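Local coordinates for Bd3459 (Bdellovibrio bacteriovorus, PDB 5CEC), which probably acts on peptidoglycan as a serine-type D-Ala-D-Ala carboxypeptidase or endopeptidase of the S13 family, and is held here by the ankyrin-repeat immunity protein Bd3460, at residues 349-354 with 406-411; 360-365 with 395-399. The protein carries 1 engineered substitution. One frame throughout, in Å; residues are numbered along the deposited sequence.

Contact 1: 349-354 with 406-411; sequences VMAGST and VSQLIN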
loop_
_atom_site.group_PDB
_atom_site.type_symbol
_atom_site.label_atom_id
_atom_site.label_comp_id
_atom_site.label_asym_id
_atom_site.label_seq_id
_atom_site.Cartn_x
_atom_site.Cartn_y
_atom_site.Cartn_z
ATOM N N VAL A 349 0.127 -1.947 -20.264
ATOM C CA VAL A 349 1.419 -2.615 -20.404
ATOM C C VAL A 349 2.135 -2.867 -19.077
ATOM O O VAL A 349 3.041 -3.695 -19.027
ATOM C CB VAL A 349 2.344 -1.878 -21.365
ATOM C CG1 VAL A 349 1.767 -1.923 -22.770
ATOM C CG2 VAL A 349 2.653 -0.450 -20.931
ATOM N N MET A 350 1.759 -2.170 -18.007
ATOM C CA MET A 350 2.360 -2.445 -16.707
ATOM C C MET A 350 1.951 -3.766 -16.089
ATOM O O MET A 350 2.666 -4.294 -15.248
ATOM C CB MET A 350 2.024 -1.339 -15.708
ATOM C CG MET A 350 2.738 -0.023 -15.999
ATOM S SD MET A 350 2.301 1.332 -14.910
ATOM C CE MET A 350 0.572 1.596 -15.290
ATOM N N ALA A 351 0.746 -4.241 -16.409
ATOM C CA ALA A 351 0.222 -5.435 -15.759
ATOM C C ALA A 351 1.181 -6.591 -15.981
ATOM O O ALA A 351 1.492 -6.931 -17.094
ATOM C CB ALA A 351 -1.169 -5.737 -16.285
ATOM N N GLY A 352 1.613 -7.200 -14.881
ATOM C CA GLY A 352 2.485 -8.359 -14.913
ATOM C C GLY A 352 3.938 -8.102 -15.236
ATOM O O GLY A 352 4.737 -9.037 -15.202
ATOM N N SER A 353 4.276 -6.872 -15.645
ATOM C CA SER A 353 5.646 -6.524 -16.044
ATOM C C SER A 353 6.350 -5.623 -15.045
ATOM O O SER A 353 7.561 -5.472 -15.104
ATOM C CB SER A 353 5.616 -5.771 -17.372
ATOM O OG SER A 353 5.011 -4.498 -17.230
ATOM N N THR A 354 5.590 -4.970 -14.175
ATOM C CA THR A 354 6.065 -3.826 -13.403
ATOM C C THR A 354 5.993 -4.151 -11.920
ATOM O O THR A 354 4.965 -4.603 -11.431
ATOM C CB THR A 354 5.228 -2.608 -13.757
ATOM O OG1 THR A 354 5.397 -2.355 -15.149
ATOM C CG2 THR A 354 5.653 -1.377 -12.983
ATOM N N VAL A 406 5.085 5.777 -17.311
ATOM C CA VAL A 406 5.733 4.466 -17.192
ATOM C C VAL A 406 5.377 3.591 -18.400
ATOM O O VAL A 406 6.239 2.879 -18.938
ATOM C CB VAL A 406 5.380 3.786 -15.856
ATOM C CG1 VAL A 406 5.996 2.389 -15.777
ATOM C CG2 VAL A 406 5.854 4.676 -14.722
ATOM N N SER A 407 4.135 3.676 -18.869
ATOM C CA SER A 407 3.722 2.896 -20.036
ATOM C C SER A 407 4.524 3.318 -21.268
ATOM O O SER A 407 4.951 2.479 -22.077
ATOM C CB SER A 407 2.230 3.061 -20.282
ATOM O OG SER A 407 1.500 2.571 -19.190
ATOM N N GLN A 408 4.760 4.621 -21.406
ATOM C CA GLN A 408 5.561 5.150 -22.524
ATOM C C GLN A 408 6.973 4.579 -22.461
ATOM O O GLN A 408 7.529 4.182 -23.502
ATOM C CB GLN A 408 5.587 6.683 -22.485
ATOM C CG GLN A 408 6.273 7.348 -23.673
ATOM C CD GLN A 408 5.596 7.027 -25.003
ATOM O OE1 GLN A 408 4.375 7.002 -25.117
ATOM N NE2 GLN A 408 6.396 6.771 -26.012
ATOM N N LEU A 409 7.559 4.553 -21.258
ATOM C CA LEU A 409 8.887 3.968 -21.082
ATOM C C LEU A 409 8.945 2.507 -21.535
ATOM O O LEU A 409 9.894 2.068 -22.216
ATOM C CB LEU A 409 9.361 4.131 -19.624
ATOM C CG LEU A 409 10.706 3.500 -19.267
ATOM C CD1 LEU A 409 11.857 4.151 -20.036
ATOM C CD2 LEU A 409 10.949 3.612 -17.774
ATOM N N ILE A 410 7.912 1.759 -21.191
ATOM C CA ILE A 410 7.814 0.371 -21.635
ATOM C C ILE A 410 7.689 0.268 -23.172
ATOM O O ILE A 410 8.382 -0.551 -23.790
ATOM C CB ILE A 410 6.617 -0.341 -20.922
ATOM C CG1 ILE A 410 6.938 -0.544 -19.446
ATOM C CG2 ILE A 410 6.341 -1.694 -21.581
ATOM C CD1 ILE A 410 5.736 -0.915 -18.616
ATOM N N ASN A 411 6.836 1.110 -23.763
ATOM C CA ASN A 411 6.622 1.168 -25.215
ATOM C C ASN A 411 7.948 1.351 -25.932
ATOM O O ASN A 411 8.223 0.703 -26.955
ATOM C CB ASN A 411 5.737 2.389 -25.644
ATOM C CG ASN A 411 4.260 2.251 -25.310
ATOM O OD1 ASN A 411 3.750 1.165 -25.001
ATOM N ND2 ASN A 411 3.536 3.410 -25.386
HETATM O O HOH W 1 0.389 0.337 -18.322
#
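V349 and M350, in a short 3-10 turn, meet V406, S407 and I410 on the last turns of helix 394-411, the C-terminal helix that packs on one face of the antiparallel sheet of this penicillin-binding-protein-like fold. V349 supplies the tightest approach: its CG2 lies against the helix, 3.6 Å from S407 CB. A chi1 of -66° sets CG1 anti to the carbonyl carbon and leaves CG2 between the backbone N and the carbonyl carbon, against S407. The same methyl also reaches I410 CD1, at 3.9 Å. A short branched side chain suits the place, one methyl touching both S407 and I410. M350 lies across V406 at about a right angle, SD to CG1 3.9 Å, its chain bent at chi3 to bring CE near the hydroxyl of S407. I410 in turn extends CD1 to T354 OG1, at 3.8 Å.

A water links turn and helix beside the apolar core: it accepts from M350 N at 2.9 Å and donates to S407 OG at 2.6 Å, while S407 OG also bonds K403 O one helical turn earlier. Beyond the helix, P416 covers V349 and I410, V371 and F380 of the sheet lie beneath V406, and N411 ND2 bonds R173 O of the Bd3460 chain. G352, with positive phi, suits the bend that follows. The turn is held by S353, whose N bonds M350 O and whose OG donates to V349 O at 2.8 Å, in the carbonyl plane on a lone pair, with a C=O...OG angle of 138°.

Contact 2: 360-365 with 395-399; sequences SVNKAK and WGVAS. With SO4 (sulfate ion), chain C.
At the rim of the probable active-site cleft, the two-residue beta hairpin joining strands 354-361 and 364-373, with a type I turn from V361 to A364, meets W395 near the start of helix 394-411. The indole presents one face to S360, whose CB sits 3.6 Å from the centroid of the six-membered ring and only 4° off its normal, a CH-pi contact. At the ring edge, NE1 donates to V361 O at 2.9 Å with an N-H...O angle of 149°. That oxygen also accepts from A364 N, the two donors reaching it from opposite faces of its carbonyl plane, so the turn and the indole are fixed together. Y388 stacks on W395 as well.

K365 lays its alkyl chain beside the helix, CB 3.6 Å from A398 CB; a small alanine lets it come so close. Bends at chi2 and chi4 then curl NZ back to S360 OG, at 2.9 Å, and to G359 O. S360 OG in turn donates to O2 of a sulfate, probably taken up from the crystallisation liquor, at 2.8 Å. S70, S251 and T358 also bind this ion, consistent with the SxxK, second-hydroxyl and KTG elements of penicillin-binding active sites.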
loop_
_atom_site.group_PDB
_atom_site.type_symbol
_atom_site.label_atom_id
_atom_site.label_comp_id
_atom_site.label_asym_id
_atom_site.label_seq_id
_atom_site.Cartn_x
_atom_site.Cartn_y
_atom_site.Cartn_z
ATOM N N SER A 360 1.700 8.921 -1.997
ATOM C CA SER A 360 0.747 10.017 -2.046
ATOM C C SER A 360 0.855 10.860 -0.776
ATOM O O SER A 360 0.658 10.331 0.317
ATOM C CB SER A 360 -0.680 9.452 -2.123
ATOM O OG SER A 360 -0.803 8.393 -3.043
ATOM N N VAL A 361 1.170 12.159 -0.922
ATOM C CA VAL A 361 1.097 13.156 0.183
ATOM C C VAL A 361 0.560 14.456 -0.428
ATOM O O VAL A 361 0.370 14.564 -1.642
ATOM C CB VAL A 361 2.466 13.416 0.875
ATOM C CG1 VAL A 361 2.930 12.224 1.690
ATOM C CG2 VAL A 361 3.537 13.846 -0.117
ATOM N N ASN A 362 0.288 15.447 0.406
ATOM C CA ASN A 362 -0.310 16.682 -0.068
ATOM C C ASN A 362 0.340 17.187 -1.366
ATOM O O ASN A 362 -0.339 17.475 -2.356
ATOM C CB ASN A 362 -0.221 17.736 1.050
ATOM C CG ASN A 362 -0.772 19.082 0.642
ATOM O OD1 ASN A 362 -1.622 19.204 -0.217
ATOM N ND2 ASN A 362 -0.272 20.095 1.277
ATOM N N LYS A 363 1.666 17.315 -1.333
ATOM C CA LYS A 363 2.398 17.913 -2.445
ATOM C C LYS A 363 3.033 16.963 -3.417
ATOM O O LYS A 363 3.778 17.406 -4.304
ATOM C CB LYS A 363 3.431 18.914 -1.941
ATOM C CG LYS A 363 2.866 20.038 -1.113
ATOM C CD LYS A 363 1.864 20.863 -1.916
ATOM C CE LYS A 363 1.519 22.190 -1.264
ATOM N NZ LYS A 363 0.450 22.908 -2.040
ATOM N N ALA A 364 2.725 15.667 -3.322
ATOM C CA ALA A 364 3.370 14.733 -4.257
ATOM C C ALA A 364 2.589 13.474 -4.511
ATOM O O ALA A 364 1.935 12.949 -3.619
ATOM C CB ALA A 364 4.773 14.328 -3.778
ATOM N N LYS A 365 2.724 12.980 -5.739
ATOM C CA LYS A 365 2.276 11.641 -6.118
ATOM C C LYS A 365 3.495 10.996 -6.757
ATOM O O LYS A 365 4.136 11.612 -7.633
ATOM C CB LYS A 365 1.101 11.683 -7.103
ATOM C CG LYS A 365 0.388 10.350 -7.251
ATOM C CD LYS A 365 -0.609 10.132 -6.100
ATOM C CE LYS A 365 -1.300 8.772 -6.173
ATOM N NZ LYS A 365 -0.312 7.726 -5.789
ATOM N N TRP A 395 -4.598 13.870 -6.817
ATOM C CA TRP A 395 -3.964 12.550 -6.726
ATOM C C TRP A 395 -4.388 11.654 -7.889
ATOM O O TRP A 395 -3.530 11.030 -8.510
ATOM C CB TRP A 395 -4.246 11.877 -5.388
ATOM C CG TRP A 395 -3.454 12.390 -4.236
ATOM C CD1 TRP A 395 -2.461 13.361 -4.245
ATOM C CD2 TRP A 395 -3.551 11.945 -2.891
ATOM N NE1 TRP A 395 -1.971 13.521 -2.994
ATOM C CE2 TRP A 395 -2.619 12.681 -2.136
ATOM C CE3 TRP A 395 -4.322 10.977 -2.240
ATOM C CZ2 TRP A 395 -2.459 12.498 -0.789
ATOM C CZ3 TRP A 395 -4.136 10.787 -0.897
ATOM C CH2 TRP A 395 -3.221 11.563 -0.182
ATOM N N GLY A 396 -5.672 11.614 -8.187
ATOM C CA GLY A 396 -6.115 10.782 -9.282
ATOM C C GLY A 396 -5.615 11.248 -10.633
ATOM O O GLY A 396 -5.256 10.458 -11.486
ATOM N N VAL A 397 -5.532 12.560 -10.826
ATOM C CA VAL A 397 -4.995 13.102 -12.058
ATOM C C VAL A 397 -3.521 12.707 -12.197
ATOM O O VAL A 397 -3.072 12.189 -13.230
ATOM C CB VAL A 397 -5.131 14.649 -12.103
ATOM C CG1 VAL A 397 -4.382 15.243 -13.278
ATOM C CG2 VAL A 397 -6.618 15.031 -12.184
ATOM N N ALA A 398 -2.747 12.954 -11.149
ATOM C CA ALA A 398 -1.310 12.599 -11.185
ATOM C C ALA A 398 -1.103 11.110 -11.372
ATOM O O ALA A 398 -0.172 10.707 -12.067
ATOM C CB ALA A 398 -0.639 13.081 -9.912
ATOM N N SER A 399 -1.941 10.304 -10.734
ATOM C CA SER A 399 -1.749 8.868 -10.811
ATOM C C SER A 399 -1.791 8.391 -12.269
ATOM O O SER A 399 -0.934 7.602 -12.684
ATOM C CB SER A 399 -2.836 8.139 -10.037
ATOM O OG SER A 399 -2.578 6.746 -10.070
HETATM S S SO4 C . 0.259 4.995 -0.877
HETATM O O1 SO4 C . -1.118 4.481 -0.614
HETATM O O2 SO4 C . 0.270 6.153 -1.784
HETATM O O3 SO4 C . 0.920 5.272 0.489
HETATM O O4 SO4 C . 1.083 3.914 -1.440
#

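Overall arrangement
Both contacts use helix 394-411, contact 2 near its start and contact 1 at its C-terminal end, with centres 20 Å apart and nearest atoms about 7 Å apart, so they do not touch. Along the chain the order is 349-354, 360-365, 395-399, 406-411: contact 2 falls wholly within the span that contact 1 brings together. Strand 354-361 runs between them, starting at T354 in contact 1 and ending in the hairpin of contact 2. Near its start the helix thus meets the hairpin of the sheet, beside the sulfate-bearing cleft, and near its end the turn that leads into strand 354-361. Bd3460 packs against residues of both contacts, which places this helix along the face the immunity protein recognises.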